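Local coordinates for putative cell adhesion protein (Parabacteroides distasonis, PDB 3LIU) that probably serves as a structural subunit of an adhesive surface fimbria (pilus) of the FimA/Mfa1 family, at residues L308-G313 with I373-M378; V214-T217 with T222-K225; F198-V203 with D275-H280; F204-K209 with S255-L260; G313-L318 with C331-P336. One frame throughout, in Å; residues are numbered along the deposited sequence.

Contact 1 of 5, residues L308-G313 with I373-M378; sequences LLIVKG and IPYDPM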
# COMPACT_ATOMS: atom_id res chain seq x y z
N LEU A 308 -11.25 -0.38 -5.52
CA LEU A 308 -11.63 -0.23 -6.93
C LEU A 308 -10.74 0.82 -7.55
O LEU A 308 -10.43 1.84 -6.91
CB LEU A 308 -13.11 0.24 -7.08
CG LEU A 308 -14.19 -0.55 -6.35
CD1 LEU A 308 -15.59 0.04 -6.54
CD2 LEU A 308 -14.22 -2.04 -6.72
N LEU A 309 -10.38 0.57 -8.81
CA LEU A 309 -9.96 1.58 -9.71
C LEU A 309 -11.10 1.89 -10.65
O LEU A 309 -11.65 0.99 -11.32
CB LEU A 309 -8.68 1.19 -10.48
CG LEU A 309 -8.20 2.30 -11.44
CD1 LEU A 309 -6.69 2.47 -11.45
CD2 LEU A 309 -8.74 2.14 -12.86
N ILE A 310 -11.47 3.16 -10.68
CA ILE A 310 -12.57 3.62 -11.52
C ILE A 310 -12.09 4.70 -12.49
O ILE A 310 -11.42 5.67 -12.06
CB ILE A 310 -13.73 4.17 -10.64
CG1 ILE A 310 -14.12 3.16 -9.57
CG2 ILE A 310 -15.02 4.55 -11.51
CD1 ILE A 310 -15.27 3.63 -8.61
N VAL A 311 -12.38 4.51 -13.78
CA VAL A 311 -12.11 5.52 -14.80
C VAL A 311 -13.40 6.17 -15.31
O VAL A 311 -14.48 5.56 -15.31
CB VAL A 311 -11.28 4.98 -15.98
CG1 VAL A 311 -10.03 4.18 -15.43
CG2 VAL A 311 -12.11 4.11 -16.85
N LYS A 312 -13.27 7.45 -15.66
CA LYS A 312 -14.32 8.21 -16.30
C LYS A 312 -13.82 8.78 -17.62
O LYS A 312 -12.71 9.29 -17.68
CB LYS A 312 -14.76 9.38 -15.43
CG LYS A 312 -16.13 9.96 -15.86
CD LYS A 312 -16.49 11.22 -15.15
CE LYS A 312 -15.63 12.37 -15.59
NZ LYS A 312 -15.99 13.57 -14.85
N GLY A 313 -14.65 8.70 -18.66
CA GLY A 313 -14.30 9.31 -19.95
C GLY A 313 -15.46 9.32 -20.93
O GLY A 313 -16.58 8.95 -20.58
N ILE A 373 -23.14 6.65 -13.51
CA ILE A 373 -22.87 6.76 -12.08
C ILE A 373 -21.72 5.78 -11.69
O ILE A 373 -21.49 4.75 -12.37
CB ILE A 373 -24.17 6.62 -11.24
CG1 ILE A 373 -24.76 5.20 -11.34
CG2 ILE A 373 -25.28 7.68 -11.73
CD1 ILE A 373 -26.02 5.00 -10.48
N PRO A 374 -20.94 6.15 -10.66
CA PRO A 374 -19.71 5.41 -10.41
C PRO A 374 -19.87 4.07 -9.74
O PRO A 374 -19.07 3.18 -9.98
CB PRO A 374 -18.91 6.37 -9.51
CG PRO A 374 -19.98 7.23 -8.83
CD PRO A 374 -20.97 7.43 -9.92
N TYR A 375 -20.88 3.89 -8.90
CA TYR A 375 -20.90 2.71 -8.03
C TYR A 375 -21.98 1.71 -8.35
O TYR A 375 -22.28 0.84 -7.55
CB TYR A 375 -21.01 3.16 -6.59
CG TYR A 375 -19.89 4.11 -6.17
CD1 TYR A 375 -18.57 3.88 -6.56
CD2 TYR A 375 -20.16 5.22 -5.39
CE1 TYR A 375 -17.55 4.71 -6.16
CE2 TYR A 375 -19.13 6.07 -4.98
CZ TYR A 375 -17.83 5.80 -5.36
OH TYR A 375 -16.80 6.61 -4.95
N ASP A 376 -22.58 1.84 -9.52
CA ASP A 376 -23.46 0.79 -10.09
C ASP A 376 -23.28 0.75 -11.60
O ASP A 376 -22.98 1.78 -12.21
CB ASP A 376 -24.93 1.07 -9.80
CG ASP A 376 -25.34 0.67 -8.40
OD1 ASP A 376 -25.23 -0.51 -8.03
OD2 ASP A 376 -25.77 1.55 -7.66
N PRO A 377 -23.47 -0.42 -12.23
CA PRO A 377 -23.38 -0.48 -13.69
C PRO A 377 -24.75 -0.15 -14.29
O PRO A 377 -25.74 -0.16 -13.58
CB PRO A 377 -23.04 -1.95 -13.95
CG PRO A 377 -23.78 -2.67 -12.85
CD PRO A 377 -23.56 -1.77 -11.65
N MSE A 378 -24.78 0.13 -15.59
CA MSE A 378 -26.00 0.26 -16.37
C MSE A 378 -25.94 -0.79 -17.47
O MSE A 378 -25.12 -0.67 -18.38
CB MSE A 378 -26.11 1.66 -16.98
CG MSE A 378 -26.69 2.66 -16.00
SE MSE A 378 -26.92 4.48 -16.64
CE MSE A 378 -27.04 5.09 -14.77
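The loop between strands 358-366 and 383-391 packs on the face of strand 308-319 that carries Ile310, and Ile310 is the strand residue that meets it, through Tyr375. The two backbones stay well separated, with the CA atoms of Ile310 and Pro374 7.4 Å apart, so the gap is bridged by side chains. Ile310 reaches out with its CG1 branch in a fully extended form (chi2 179°), which carries the terminal CD1 to the rim of the phenol ring. There CD1 lies 3.5 Å from Tyr375 CE1 and 3.9 Å from Tyr375 CD1, close to the ring plane, and the two side chains cross at about a right angle. The same methyl passes 4.1 Å from Pro374 O, a plain van der Waals approach. Within the loop, Pro374 lays its own ring against the tyrosine: Pro374 CG sits 3.9 Å above the plane of the Tyr375 ring, over its centre. The proline thus holds one face of the aromatic while the isoleucine presses on its edge. Phe204 and Lys257 also touch Tyr375, and Asp376 OD1 accepts a hydrogen bond from Ser255 OG, fixing the loop further along. On the other side of the strand, Leu309 and Val311 pack on Ile362 and Leu364. A connecting loop on one face and strand 358-366 on the other is consistent with the layered beta fold of the family.

Contact 2 of 5, residues V214-T217 with T222-K225; sequences VAST and TIEK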
# COMPACT_ATOMS: atom_id res chain seq x y z
N VAL A 214 1.80 -1.45 11.25
CA VAL A 214 3.07 -0.92 10.80
C VAL A 214 4.03 -2.04 10.32
O VAL A 214 4.86 -1.80 9.46
CB VAL A 214 3.74 -0.02 11.86
CG1 VAL A 214 4.27 -0.83 13.06
CG2 VAL A 214 4.83 0.84 11.22
N ALA A 215 3.93 -3.23 10.90
CA ALA A 215 4.87 -4.30 10.58
C ALA A 215 4.23 -5.64 10.81
O ALA A 215 3.20 -5.72 11.52
CB ALA A 215 6.14 -4.14 11.38
N SER A 216 4.82 -6.68 10.19
CA SER A 216 4.47 -8.07 10.36
C SER A 216 5.63 -8.86 10.97
O SER A 216 6.81 -8.50 10.82
CB SER A 216 4.08 -8.70 9.02
OG SER A 216 5.17 -8.67 8.14
N THR A 217 5.30 -9.98 11.61
CA THR A 217 6.30 -10.85 12.21
C THR A 217 7.26 -11.43 11.18
O THR A 217 8.50 -11.42 11.36
CB THR A 217 5.63 -12.03 12.94
OG1 THR A 217 4.90 -11.51 14.05
CG2 THR A 217 6.67 -12.96 13.45
N THR A 222 1.43 -10.17 6.06
CA THR A 222 0.23 -9.35 6.04
C THR A 222 0.22 -8.37 7.21
O THR A 222 0.64 -8.70 8.33
CB THR A 222 -1.06 -10.22 5.98
OG1 THR A 222 -2.19 -9.35 5.89
CG2 THR A 222 -1.23 -11.09 7.21
N ILE A 223 -0.18 -7.14 6.90
CA ILE A 223 -0.29 -6.05 7.85
C ILE A 223 -1.67 -5.40 7.75
O ILE A 223 -1.92 -4.33 8.30
CB ILE A 223 0.80 -4.96 7.60
CG1 ILE A 223 0.80 -4.52 6.15
CG2 ILE A 223 2.19 -5.47 8.10
CD1 ILE A 223 1.79 -3.38 5.78
N GLU A 224 -2.56 -6.03 6.98
CA GLU A 224 -3.92 -5.55 6.78
C GLU A 224 -4.67 -5.49 8.09
O GLU A 224 -4.59 -6.41 8.91
CB GLU A 224 -4.69 -6.52 5.85
CG GLU A 224 -6.15 -6.07 5.53
CD GLU A 224 -6.85 -6.99 4.53
OE1 GLU A 224 -6.26 -8.01 4.16
OE2 GLU A 224 -7.97 -6.67 4.08
N LYS A 225 -5.46 -4.43 8.26
CA LYS A 225 -6.37 -4.32 9.40
C LYS A 225 -7.74 -4.86 9.01
O LYS A 225 -8.30 -4.47 7.98
CB LYS A 225 -6.56 -2.86 9.79
CG LYS A 225 -5.39 -2.18 10.50
CD LYS A 225 -4.88 -2.97 11.72
CE LYS A 225 -4.07 -2.06 12.65
NZ LYS A 225 -3.39 -2.78 13.75
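Ser216 and Ile223 bring the two backbones closest, with their CA atoms 5.7 Å apart, in an irregular turn of chain that doubles back across four intervening residues. The main touch is made by Ile223 CG2. It lies 3.4 Å from Ala215 C and 3.6 Å from Ser216 N, perched squarely over the flat face of the peptide that joins these two residues. The first torsion explains the choice of branch: CG2 stands opposite the carbonyl carbon of Ile223, while CG1 (chi1 51°) takes the space between backbone N and carbonyl carbon and leads the longer arm elsewhere. Ser216 answers with CB, 3.5 Å from Thr222 O and 3.9 Å from Ile223 CG2. Its hydroxyl turns away to bond to Glu218 O, in the connecting bend just after its segment. The whole lies in the long loop between strands 193-213 and 238-240 of this FimA/Mfa1-family protein. Running on from strand 193-213, the loop packs against strand 82-90 through Val214 and Ala215, and against Ile110 of helix 106-110 through Ala215. The second arm has its own polar fastening: the carboxylate oxygen Glu286 OE1 takes bonds from both Ile223 N and Thr222 OG1, and Ile223 O is held by Ser212 OG.

Contact 3 of 5, residues F198-V203 with D275-H280; sequences FVLKEV and DPALNH
Neither a ring face nor a ring edge enters the meeting of Leu200 and Val203 with Ala277 and Leu278, which is made of aliphatic branches. The flat groups nearby are engaged with other parts of the fold: the His280 ring packs edge-to-face with Phe282, and the Phe198 ring lies against the CA of Gly313 in the neighbouring strand. At the centre of the contact is the single methyl of Ala277. Val203 CG2 approaches Ala277 CB to 3.5 Å, tighter than usual for two methyl carbons, and Leu200 CD2 comes to 4.1 Å from the same Ala277 CB. With Val203 CG1 anti to the backbone N (chi1 -175°), CG2 is the branch left on the side facing the alanine. Leu200 CD2 also meets Leu278 CG at 4.2 Å, so the one methyl touches both loop residues. A classic beta bulge underlies this grouping. Lys201 and Glu202 together face Lys312 on strand 308-319, and the extra residue lets Leu200 and Val203, three positions apart, both point toward the loop. The loop has its own fold, a type II beta turn from Ala277 to His280, closed by His280 N to Ala277 O at 3.2 Å, with Asn279 at positive phi in its third position. Ala277 N is bonded to His271 ND1, which steadies the start of the turn. Leu180 of strand 172-185 touches Leu200, Val203 and Leu278 alike.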
# COMPACT_ATOMS: atom_id res chain seq x y z
N PHE A 198 -12.41 6.27 -27.04
CA PHE A 198 -12.63 6.57 -25.62
C PHE A 198 -11.59 7.58 -25.23
O PHE A 198 -10.41 7.35 -25.46
CB PHE A 198 -12.46 5.33 -24.79
CG PHE A 198 -12.52 5.57 -23.30
CD1 PHE A 198 -13.73 5.80 -22.67
CD2 PHE A 198 -11.39 5.52 -22.53
CE1 PHE A 198 -13.79 6.03 -21.33
CE2 PHE A 198 -11.44 5.72 -21.19
CZ PHE A 198 -12.64 5.98 -20.58
N VAL A 199 -12.04 8.71 -24.67
CA VAL A 199 -11.17 9.77 -24.18
C VAL A 199 -11.24 9.75 -22.66
O VAL A 199 -12.32 10.00 -22.08
CB VAL A 199 -11.59 11.15 -24.72
CG1 VAL A 199 -10.62 12.22 -24.24
CG2 VAL A 199 -11.68 11.14 -26.27
N LEU A 200 -10.11 9.45 -22.03
CA LEU A 200 -10.00 9.42 -20.59
C LEU A 200 -10.06 10.82 -19.96
O LEU A 200 -9.32 11.69 -20.37
CB LEU A 200 -8.69 8.71 -20.20
CG LEU A 200 -8.47 8.56 -18.70
CD1 LEU A 200 -9.49 7.52 -18.12
CD2 LEU A 200 -7.02 8.16 -18.44
N LYS A 201 -10.91 11.02 -18.96
CA LYS A 201 -11.02 12.31 -18.24
C LYS A 201 -10.52 12.26 -16.80
O LYS A 201 -9.94 13.23 -16.32
CB LYS A 201 -12.47 12.80 -18.22
CG LYS A 201 -12.96 13.37 -19.57
CD LYS A 201 -14.36 14.02 -19.39
CE LYS A 201 -14.79 14.93 -20.56
NZ LYS A 201 -16.27 14.75 -20.94
N GLU A 202 -10.74 11.13 -16.12
CA GLU A 202 -10.40 11.02 -14.69
C GLU A 202 -10.13 9.56 -14.31
O GLU A 202 -10.70 8.62 -14.87
CB GLU A 202 -11.57 11.58 -13.83
CG GLU A 202 -11.33 11.61 -12.30
CD GLU A 202 -10.73 12.92 -11.81
OE1 GLU A 202 -10.50 13.82 -12.63
OE2 GLU A 202 -10.48 13.07 -10.58
N VAL A 203 -9.24 9.37 -13.33
CA VAL A 203 -9.02 8.09 -12.70
C VAL A 203 -9.12 8.28 -11.19
O VAL A 203 -8.63 9.28 -10.65
CB VAL A 203 -7.63 7.53 -13.07
CG1 VAL A 203 -7.46 6.12 -12.52
CG2 VAL A 203 -7.44 7.53 -14.61
N ASP A 275 -0.37 16.62 -17.97
CA ASP A 275 -0.26 15.98 -16.64
C ASP A 275 -1.22 14.79 -16.57
O ASP A 275 -2.29 14.90 -15.97
CB ASP A 275 -0.58 17.00 -15.52
CG ASP A 275 -0.31 16.45 -14.12
OD1 ASP A 275 0.39 15.43 -13.98
OD2 ASP A 275 -0.79 17.06 -13.13
N PRO A 276 -0.82 13.66 -17.18
CA PRO A 276 -1.74 12.55 -17.42
C PRO A 276 -2.11 11.75 -16.18
O PRO A 276 -1.36 11.73 -15.21
CB PRO A 276 -0.97 11.65 -18.42
CG PRO A 276 0.47 11.99 -18.21
CD PRO A 276 0.56 13.34 -17.58
N ALA A 277 -3.28 11.11 -16.25
CA ALA A 277 -3.77 10.18 -15.26
C ALA A 277 -3.19 8.79 -15.53
O ALA A 277 -3.06 7.97 -14.63
CB ALA A 277 -5.30 10.15 -15.29
N LEU A 278 -2.85 8.54 -16.79
CA LEU A 278 -2.18 7.31 -17.19
C LEU A 278 -0.81 7.17 -16.55
O LEU A 278 -0.01 8.09 -16.55
CB LEU A 278 -2.01 7.27 -18.71
CG LEU A 278 -3.18 6.83 -19.57
CD1 LEU A 278 -2.70 6.77 -21.01
CD2 LEU A 278 -3.69 5.46 -19.11
N ASN A 279 -0.54 5.98 -16.03
CA ASN A 279 0.64 5.68 -15.29
C ASN A 279 0.83 6.46 -13.98
O ASN A 279 1.84 6.32 -13.36
CB ASN A 279 1.86 5.79 -16.22
CG ASN A 279 1.74 4.86 -17.42
OD1 ASN A 279 1.93 5.26 -18.55
ND2 ASN A 279 1.38 3.62 -17.17
N HIS A 280 -0.13 7.26 -13.56
CA HIS A 280 -0.01 7.92 -12.28
C HIS A 280 -0.23 6.87 -11.19
O HIS A 280 -1.24 6.13 -11.17
CB HIS A 280 -1.06 9.01 -12.15
CG HIS A 280 -1.06 9.65 -10.81
ND1 HIS A 280 -0.16 10.63 -10.45
CD2 HIS A 280 -1.81 9.39 -9.70
CE1 HIS A 280 -0.39 10.98 -9.20
NE2 HIS A 280 -1.37 10.24 -8.72

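Contact 4 of 5, residues F204-K209 with S255-L260; sequences FIASAK and SYKKGL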
# COMPACT_ATOMS: atom_id res chain seq x y z
N PHE A 204 -9.80 7.38 -10.49
CA PHE A 204 -9.81 7.45 -9.03
C PHE A 204 -9.95 6.10 -8.35
O PHE A 204 -10.29 5.10 -8.99
CB PHE A 204 -10.84 8.50 -8.50
CG PHE A 204 -12.30 8.06 -8.53
CD1 PHE A 204 -13.01 8.04 -9.70
CD2 PHE A 204 -12.95 7.68 -7.36
CE1 PHE A 204 -14.35 7.67 -9.73
CE2 PHE A 204 -14.29 7.30 -7.36
CZ PHE A 204 -15.01 7.31 -8.56
N ILE A 205 -9.64 6.10 -7.05
CA ILE A 205 -9.67 4.89 -6.27
C ILE A 205 -10.77 4.97 -5.22
O ILE A 205 -10.98 6.05 -4.64
CB ILE A 205 -8.32 4.68 -5.52
CG1 ILE A 205 -7.16 4.65 -6.50
CG2 ILE A 205 -8.38 3.39 -4.62
CD1 ILE A 205 -7.22 3.60 -7.61
N ALA A 206 -11.49 3.87 -5.00
CA ALA A 206 -12.56 3.81 -3.96
C ALA A 206 -12.28 2.62 -3.05
O ALA A 206 -11.66 1.66 -3.46
CB ALA A 206 -13.96 3.69 -4.61
N SER A 207 -12.76 2.66 -1.81
CA SER A 207 -12.49 1.60 -0.84
C SER A 207 -11.02 1.24 -0.67
O SER A 207 -10.68 0.07 -0.55
CB SER A 207 -13.30 0.32 -1.15
OG SER A 207 -14.68 0.62 -1.14
N ALA A 208 -10.17 2.27 -0.57
CA ALA A 208 -8.77 2.11 -0.15
C ALA A 208 -8.80 2.01 1.37
O ALA A 208 -9.34 2.91 2.02
CB ALA A 208 -7.94 3.35 -0.60
N LYS A 209 -8.26 0.94 1.94
CA LYS A 209 -8.11 0.90 3.39
C LYS A 209 -7.13 2.00 3.78
O LYS A 209 -6.03 2.10 3.23
CB LYS A 209 -7.71 -0.47 3.89
CG LYS A 209 -8.89 -1.42 3.92
CD LYS A 209 -8.65 -2.68 4.68
CE LYS A 209 -9.94 -3.53 4.77
NZ LYS A 209 -9.77 -4.82 5.45
N SER A 255 -24.15 -0.70 -5.46
CA SER A 255 -23.78 -2.14 -5.32
C SER A 255 -22.24 -2.36 -5.27
O SER A 255 -21.75 -3.31 -4.68
CB SER A 255 -24.41 -2.99 -6.43
OG SER A 255 -23.86 -2.67 -7.70
N TYR A 256 -21.49 -1.43 -5.84
CA TYR A 256 -20.06 -1.55 -5.91
C TYR A 256 -19.27 -0.98 -4.71
O TYR A 256 -18.09 -1.27 -4.55
CB TYR A 256 -19.58 -0.87 -7.19
CG TYR A 256 -19.91 -1.57 -8.51
CD1 TYR A 256 -20.40 -2.86 -8.56
CD2 TYR A 256 -19.63 -0.93 -9.72
CE1 TYR A 256 -20.62 -3.50 -9.78
CE2 TYR A 256 -19.86 -1.56 -10.95
CZ TYR A 256 -20.33 -2.84 -10.97
OH TYR A 256 -20.55 -3.48 -12.16
N LYS A 257 -19.91 -0.15 -3.88
CA LYS A 257 -19.19 0.67 -2.92
C LYS A 257 -20.17 1.09 -1.85
O LYS A 257 -21.17 1.79 -2.15
CB LYS A 257 -18.60 1.90 -3.63
CG LYS A 257 -17.83 2.90 -2.80
CD LYS A 257 -18.67 3.90 -2.06
CE LYS A 257 -17.85 5.09 -1.58
NZ LYS A 257 -18.72 6.14 -0.89
N LYS A 258 -19.93 0.63 -0.61
CA LYS A 258 -20.80 0.93 0.51
C LYS A 258 -20.17 1.93 1.45
O LYS A 258 -18.94 2.01 1.57
CB LYS A 258 -21.17 -0.35 1.29
CG LYS A 258 -21.96 -1.37 0.49
CD LYS A 258 -23.26 -0.76 -0.09
CE LYS A 258 -24.13 -1.74 -0.81
NZ LYS A 258 -25.38 -1.06 -1.31
N GLY A 259 -21.04 2.70 2.10
CA GLY A 259 -20.67 3.61 3.16
C GLY A 259 -20.21 5.01 2.77
O GLY A 259 -19.74 5.27 1.64
N LEU A 260 -20.32 5.93 3.72
CA LEU A 260 -19.67 7.21 3.59
C LEU A 260 -18.21 6.99 3.94
O LEU A 260 -17.86 6.79 5.07
CB LEU A 260 -20.31 8.26 4.51
CG LEU A 260 -19.73 9.68 4.60
CD1 LEU A 260 -19.71 10.37 3.24
CD2 LEU A 260 -20.55 10.55 5.61
O HOH W 1 -15.75 -0.88 -3.21
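Ala206 and Ser207 sit at a break in strand 193-213, and there they meet Lys257 of the long loop between strands 238-240 and 262-263. Ser207 takes a left-handed backbone conformation (phi 52°, psi 44°), which interrupts the extended run between 204-206 and 208-209. The direct packing is light and rests on the aliphatic part of the lysine: Lys257 CG lies 4.3 Å from Ala206 CB and 4.2 Å from Ser207 OG. The backbones do not meet directly, the CA atoms of Ser207 and Lys257 staying 7.1 Å apart. A water bonded to Ser207 OG at 2.8 Å also donates to Tyr256 O at 2.7 Å, bridging the serine hydroxyl at the strand break to the loop carbonyl. Ser207 OG has a further protein partner in Gln261 NE2, so the hydroxyl is held from the loop by more than the water alone. Polar bonds inside the loop fix the lysine. The ammonium turns to the loop carbonyls, leaving CG against Ala206 CB and Ser207 OG: Lys257 NZ bonds to Asp252 O, and it meets Gly259 O at 2.9 Å almost straight along that C=O bond, at a C=O...N angle of 174°.

Contact 5 of 5, residues G313-L318 with C331-P336; sequences GDYTYL and CYYAIP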
# COMPACT_ATOMS: atom_id res chain seq x y z
N GLY A 313 -14.65 8.70 -18.66
CA GLY A 313 -14.30 9.31 -19.95
C GLY A 313 -15.46 9.32 -20.93
O GLY A 313 -16.58 8.95 -20.58
N ASP A 314 -15.19 9.74 -22.15
CA ASP A 314 -16.24 9.91 -23.16
C ASP A 314 -16.11 8.78 -24.14
O ASP A 314 -15.03 8.59 -24.71
CB ASP A 314 -16.08 11.26 -23.89
CG ASP A 314 -16.21 12.45 -22.96
OD1 ASP A 314 -16.66 12.29 -21.80
OD2 ASP A 314 -15.82 13.55 -23.37
N TYR A 315 -17.18 8.02 -24.32
CA TYR A 315 -17.15 6.82 -25.17
C TYR A 315 -18.02 7.08 -26.37
O TYR A 315 -19.18 7.50 -26.25
CB TYR A 315 -17.63 5.59 -24.39
CG TYR A 315 -17.83 4.35 -25.24
CD1 TYR A 315 -16.76 3.52 -25.60
CD2 TYR A 315 -19.09 4.01 -25.68
CE1 TYR A 315 -16.97 2.38 -26.39
CE2 TYR A 315 -19.31 2.88 -26.46
CZ TYR A 315 -18.27 2.07 -26.81
OH TYR A 315 -18.55 0.99 -27.60
N THR A 316 -17.45 6.81 -27.53
CA THR A 316 -18.14 7.02 -28.79
C THR A 316 -18.30 5.67 -29.51
O THR A 316 -17.34 4.90 -29.62
CB THR A 316 -17.31 8.01 -29.66
OG1 THR A 316 -17.09 9.22 -28.91
CG2 THR A 316 -18.02 8.32 -30.96
N TYR A 317 -19.51 5.41 -30.01
CA TYR A 317 -19.78 4.18 -30.74
C TYR A 317 -20.65 4.47 -31.96
O TYR A 317 -21.29 5.52 -32.04
CB TYR A 317 -20.47 3.18 -29.84
CG TYR A 317 -21.80 3.66 -29.32
CD1 TYR A 317 -21.86 4.60 -28.28
CD2 TYR A 317 -22.99 3.15 -29.83
CE1 TYR A 317 -23.07 5.01 -27.79
CE2 TYR A 317 -24.21 3.58 -29.36
CZ TYR A 317 -24.26 4.51 -28.34
OH TYR A 317 -25.47 4.97 -27.87
N LEU A 318 -20.64 3.54 -32.91
CA LEU A 318 -21.48 3.62 -34.11
C LEU A 318 -22.49 2.50 -34.05
O LEU A 318 -22.13 1.34 -34.22
CB LEU A 318 -20.65 3.50 -35.38
CG LEU A 318 -21.42 3.67 -36.70
CD1 LEU A 318 -22.00 5.10 -36.83
CD2 LEU A 318 -20.50 3.37 -37.85
N CYS A 331 -18.84 8.74 -18.81
CA CYS A 331 -19.09 7.34 -18.53
C CYS A 331 -18.09 6.80 -17.52
O CYS A 331 -16.89 7.04 -17.68
CB CYS A 331 -18.78 6.49 -19.76
SG CYS A 331 -19.87 6.58 -20.97
N TYR A 332 -18.56 5.97 -16.58
CA TYR A 332 -17.70 5.30 -15.62
C TYR A 332 -17.57 3.80 -15.85
O TYR A 332 -18.52 3.09 -16.25
CB TYR A 332 -18.22 5.49 -14.18
CG TYR A 332 -18.22 6.87 -13.67
CD1 TYR A 332 -17.11 7.40 -13.04
CD2 TYR A 332 -19.36 7.69 -13.81
CE1 TYR A 332 -17.13 8.68 -12.56
CE2 TYR A 332 -19.36 9.00 -13.35
CZ TYR A 332 -18.24 9.49 -12.71
OH TYR A 332 -18.21 10.80 -12.25
N TYR A 333 -16.37 3.32 -15.53
CA TYR A 333 -16.00 1.91 -15.59
C TYR A 333 -15.18 1.58 -14.33
O TYR A 333 -14.10 2.20 -14.08
CB TYR A 333 -15.16 1.64 -16.83
CG TYR A 333 -15.81 2.05 -18.14
CD1 TYR A 333 -15.69 3.35 -18.60
CD2 TYR A 333 -16.53 1.14 -18.91
CE1 TYR A 333 -16.26 3.75 -19.81
CE2 TYR A 333 -17.12 1.52 -20.11
CZ TYR A 333 -16.96 2.84 -20.57
OH TYR A 333 -17.51 3.25 -21.74
N ALA A 334 -15.70 0.67 -13.51
CA ALA A 334 -15.09 0.29 -12.24
C ALA A 334 -14.51 -1.12 -12.27
O ALA A 334 -15.17 -2.02 -12.80
CB ALA A 334 -16.13 0.41 -11.11
N ILE A 335 -13.37 -1.29 -11.63
CA ILE A 335 -12.58 -2.53 -11.60
C ILE A 335 -12.18 -2.87 -10.18
O ILE A 335 -11.50 -2.09 -9.53
CB ILE A 335 -11.23 -2.26 -12.38
CG1 ILE A 335 -11.53 -2.09 -13.86
CG2 ILE A 335 -10.19 -3.32 -12.18
CD1 ILE A 335 -12.61 -2.99 -14.35
N PRO A 336 -12.55 -4.07 -9.70
CA PRO A 336 -11.98 -4.50 -8.43
C PRO A 336 -10.54 -4.94 -8.60
O PRO A 336 -10.27 -5.93 -9.28
CB PRO A 336 -12.89 -5.66 -8.01
CG PRO A 336 -13.72 -6.00 -9.21
CD PRO A 336 -13.36 -5.12 -10.34
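Two backbone hydrogen bonds pair Gly313 with Cys331: Gly313 N to Cys331 O at 3.0 Å, with an N-H...O angle of 156°, and Cys331 N to Gly313 O at 2.9 Å. Together they make one antiparallel hydrogen-bonded pair within the hairpin of strands 308-319 and 326-336. From it the two segments run apart, one toward the hairpin turn and the other back along the partner strand, and their axes make an angle of 103°, far from that of a straight antiparallel pair. Next to the bonds, Cys331 CB lies 3.4 Å from Gly313 O. Its sulphur is carried along the same side of the sheet to Tyr315, where Cys331 SG stands 4.2 Å from Tyr315 CB. Two tyrosines meet a little further out. Tyr333 comes in with its hydroxyl end, and Tyr333 OH lies 3.5 Å from Tyr315 CB and 3.7 Å from Tyr315 CG, the two side chains crossing at about a right angle. Tyr315 holds CG anti to the backbone N (chi1 171°), which sets the root of its ring, along with CB, beside that oxygen. Carbon atoms face the oxygen here, so the contact is van der Waals; the hydroxyls bond elsewhere, Tyr333 OH to Gly368 O and Tyr315 OH to Ser195 OG. Ile366 touches both rings, placing them between the hairpin and strand 358-366. Bonding to Gly368 O satisfies a hydroxyl in a buried setting and helps hold the end of Tyr333 in place, so that its oxygen can rest against the carbons of Tyr315 without needing a bond from it.

How the contacts relate
Going up the chain, contact 3 opens first, at 198-203, and closes last of its group at 275-280. Contact 4 (204-209 with 255-260) lies within that span, and contact 2 (214-217 with 222-225) within contact 4, giving three successive enclosures along and beyond strand 193-213. A second group follows: contact 1 runs from 308-313 to 373-378 and encloses contact 5, with which it shares Gly313. None of the loops cross. The groups are joined through the pairing of strands 193-213 and 308-319, reinforced by Lys201 with Asp314 and by Ser255 with Asp376. Contact 2 stands apart, about 30 Å between centres from contact 1, yet Glu224 reaches Lys209 of contact 4.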